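PDB 4DG9: PA1221 from Pseudomonas aeruginosa, which combines a region of the AMP-binding enzyme family (ANL clan) with a phosphopantetheine attachment site in a single chain. Local coordinates for residues F207-P212 with C232-L237. Residues are numbered along the deposited sequence; the frame is centred on the assembly and turned at random.
With DG9 (5'-({[(2R,3R)-3-amino-2-{[2-({N-[(2R)-2-hydroxy-3,3-dimethyl-4-{[oxido(oxo)phosphonio]oxy}butanoyl]-beta-alanyl}amino)ethyl]sulfanyl}-4-methylpentyl]sulfonyl}amino)-5'-deoxyadenosine), chain B.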
# COMPACT_ATOMS: atom_id res chain seq x y z
N PHE A 207 -10.52 4.79 13.02
CA PHE A 207 -9.63 4.13 12.10
C PHE A 207 -8.58 5.07 11.57
O PHE A 207 -8.89 6.13 11.03
CB PHE A 207 -10.42 3.50 10.95
CG PHE A 207 -9.88 2.17 10.53
CD1 PHE A 207 -10.72 1.07 10.39
CD2 PHE A 207 -8.53 2.00 10.29
CE1 PHE A 207 -10.21 -0.16 10.02
CE2 PHE A 207 -8.01 0.77 9.93
CZ PHE A 207 -8.85 -0.32 9.80
N LEU A 208 -7.32 4.68 11.73
CA LEU A 208 -6.21 5.48 11.23
C LEU A 208 -6.18 5.49 9.70
O LEU A 208 -6.19 4.43 9.06
CB LEU A 208 -4.90 4.94 11.78
CG LEU A 208 -3.64 5.48 11.11
CD1 LEU A 208 -3.40 6.92 11.55
CD2 LEU A 208 -2.45 4.60 11.46
N VAL A 209 -6.18 6.67 9.10
CA VAL A 209 -6.13 6.78 7.65
C VAL A 209 -4.74 7.25 7.27
O VAL A 209 -4.36 8.40 7.49
CB VAL A 209 -7.18 7.76 7.10
CG1 VAL A 209 -7.07 7.81 5.58
CG2 VAL A 209 -8.59 7.35 7.55
N ASN A 210 -3.99 6.32 6.72
CA ASN A 210 -2.56 6.43 6.54
C ASN A 210 -2.10 5.98 5.15
O ASN A 210 -1.29 6.63 4.49
CB ASN A 210 -1.83 5.67 7.64
CG ASN A 210 -0.36 5.90 7.60
OD1 ASN A 210 0.11 7.05 7.57
ND2 ASN A 210 0.40 4.81 7.59
N SER A 211 -2.52 4.77 4.78
CA SER A 211 -2.09 4.12 3.56
C SER A 211 -2.24 4.94 2.27
O SER A 211 -3.19 5.70 2.12
CB SER A 211 -2.80 2.77 3.41
OG SER A 211 -2.41 1.93 4.48
N PRO A 212 -1.28 4.78 1.34
CA PRO A 212 -1.34 5.48 0.05
C PRO A 212 -2.61 5.14 -0.74
O PRO A 212 -2.97 4.00 -0.91
CB PRO A 212 -0.07 5.00 -0.68
CG PRO A 212 0.34 3.76 0.04
CD PRO A 212 -0.04 3.99 1.47
N CYS A 232 -12.85 8.46 10.80
CA CYS A 232 -11.56 8.42 10.15
C CYS A 232 -10.61 9.41 10.81
O CYS A 232 -10.88 10.61 10.86
CB CYS A 232 -11.69 8.77 8.68
SG CYS A 232 -12.56 7.56 7.71
N VAL A 233 -9.51 8.89 11.32
CA VAL A 233 -8.51 9.71 11.97
C VAL A 233 -7.37 9.83 11.00
O VAL A 233 -6.58 8.90 10.85
CB VAL A 233 -8.02 9.02 13.26
CG1 VAL A 233 -6.98 9.86 13.96
CG2 VAL A 233 -9.20 8.75 14.19
N LEU A 234 -7.26 10.99 10.36
CA LEU A 234 -6.34 11.19 9.24
C LEU A 234 -4.94 11.45 9.72
O LEU A 234 -4.74 12.23 10.64
CB LEU A 234 -6.78 12.39 8.41
CG LEU A 234 -8.23 12.40 7.89
CD1 LEU A 234 -8.47 13.54 6.90
CD2 LEU A 234 -8.56 11.06 7.24
N ASN A 235 -3.94 10.85 9.08
CA ASN A 235 -2.60 11.25 9.44
C ASN A 235 -2.23 12.43 8.55
O ASN A 235 -1.84 12.26 7.41
CB ASN A 235 -1.63 10.09 9.21
CG ASN A 235 -0.17 10.52 9.34
OD1 ASN A 235 0.13 11.58 9.87
ND2 ASN A 235 0.74 9.68 8.86
N ASP A 236 -2.38 13.62 9.11
CA ASP A 236 -1.86 14.86 8.54
C ASP A 236 -0.56 15.34 9.22
O ASP A 236 -0.21 16.52 9.13
CB ASP A 236 -2.94 15.94 8.41
CG ASP A 236 -3.71 16.14 9.68
OD1 ASP A 236 -3.20 15.70 10.73
OD2 ASP A 236 -4.82 16.73 9.63
N LEU A 237 0.06 14.47 10.01
CA LEU A 237 1.28 14.80 10.74
C LEU A 237 2.58 14.40 10.05
O LEU A 237 3.65 14.65 10.59
CB LEU A 237 1.26 14.12 12.11
CG LEU A 237 0.06 14.47 12.98
CD1 LEU A 237 0.17 13.80 14.36
CD2 LEU A 237 -0.03 15.99 13.08
C DG9 B . -2.57 -5.09 -1.42
N DG9 B . -0.53 -7.39 -3.12
S DG9 B . -1.32 -6.14 -3.72
C1 DG9 B . -2.65 -5.82 -2.77
N1 DG9 B . 0.82 -12.79 3.49
O1 DG9 B . -1.28 -11.75 -4.07
C2 DG9 B . 1.61 -13.12 2.46
N2 DG9 B . -4.87 -5.67 -0.77
O2 DG9 B . 1.27 -12.28 -3.22
C3 DG9 B . -1.24 -8.65 -3.10
N3 DG9 B . 1.52 -12.52 1.26
O3 DG9 B . 9.03 2.61 1.09
C4 DG9 B . 0.62 -11.52 1.06
C5 DG9 B . -0.21 -11.15 2.11
C6 DG9 B . -0.10 -11.81 3.34
N6 DG9 B . -0.89 -11.48 4.39
N7 DG9 B . -1.00 -10.17 1.63
C8 DG9 B . -0.68 -9.93 0.34
N9 DG9 B . 0.32 -10.76 -0.00
CA DG9 B . -3.43 -5.93 -0.46
CB DG9 B . -3.20 -5.78 1.05
C1' DG9 B . 0.97 -10.82 -1.34
S1P DG9 B . -0.95 -4.69 -0.82
C2' DG9 B . 0.32 -11.89 -2.21
P2A DG9 B . 9.02 4.02 1.69
C2P DG9 B . -1.20 -3.20 0.10
O2P DG9 B . -0.44 -5.03 -3.92
C3' DG9 B . -0.85 -11.16 -2.83
C3P DG9 B . -0.93 -1.92 -0.70
O3P DG9 B . -1.86 -6.57 -4.97
C4' DG9 B . -0.24 -9.79 -3.05
O4' DG9 B . 0.72 -9.58 -2.00
O4A DG9 B . 9.06 5.21 0.76
N4P DG9 B . 0.43 -1.45 -0.49
C5P DG9 B . 0.73 -0.31 0.11
O5P DG9 B . -0.09 0.44 0.60
O6A DG9 B . 7.72 4.19 2.64
C6P DG9 B . 2.20 0.03 0.15
C7P DG9 B . 2.66 0.04 1.61
N8P DG9 B . 3.97 0.63 1.77
C9P DG9 B . 4.13 1.94 1.92
O9P DG9 B . 3.19 2.72 1.95
CAP DG9 B . 5.54 2.45 2.07
OAP DG9 B . 6.47 1.40 1.81
CBP DG9 B . 5.81 3.03 3.45
CCP DG9 B . 7.31 3.25 3.62
CDP DG9 B . 5.10 4.37 3.50
CEP DG9 B . 5.27 2.14 4.56
CG1 DG9 B . -3.98 -4.63 1.67
CG2 DG9 B . -3.58 -7.08 1.74
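With chi1 at -173° in N210 and 170° in N235, both asparagines swing CG away from their own backbone N, and the two amides come to lie alongside each other, heading the same way, their planes only modestly tilted. N235 ND2 donates to N210 OD1 at 3.0 Å, nearly straight at 173° and within its own amide plane; it also reaches the carbonyl O of G238. On the other branch, N235 OD1 accepts from L237 N at 2.9 Å, an Asx turn that bends the chain just past the strand. Both ends of the N235 amide are therefore in use, which would set which way round it sits.

Behind this pair run two parallel strands, 207-209 and 232-234. V233 straddles the neighbouring strand: its N gives to F207 O at 2.8 Å, and its O takes V209 N at 2.9 Å. N235 N then bonds V209 O at 3.0 Å, carrying the pairing one residue beyond the strand. On the face shared by C232 and L234, V209 CG2 rests on C232 CB at 3.6 Å, while L234 CD2 packs on V209 CB at 3.6 Å; I222 of helix 217-226 covers V209 from that side.

This is a beta-alpha-beta crossover, strand 206-209, helix 217-226, strand 231-234, within the AMP-binding region. Past N210 the chain runs on to P212, whose CG lies beside DG9 O5P. Backbone pairing and an apolar face hold the strands, and the amide-amide bond extends that grip to their C-terminal ends, from which the chain leads to P212 and the ligand.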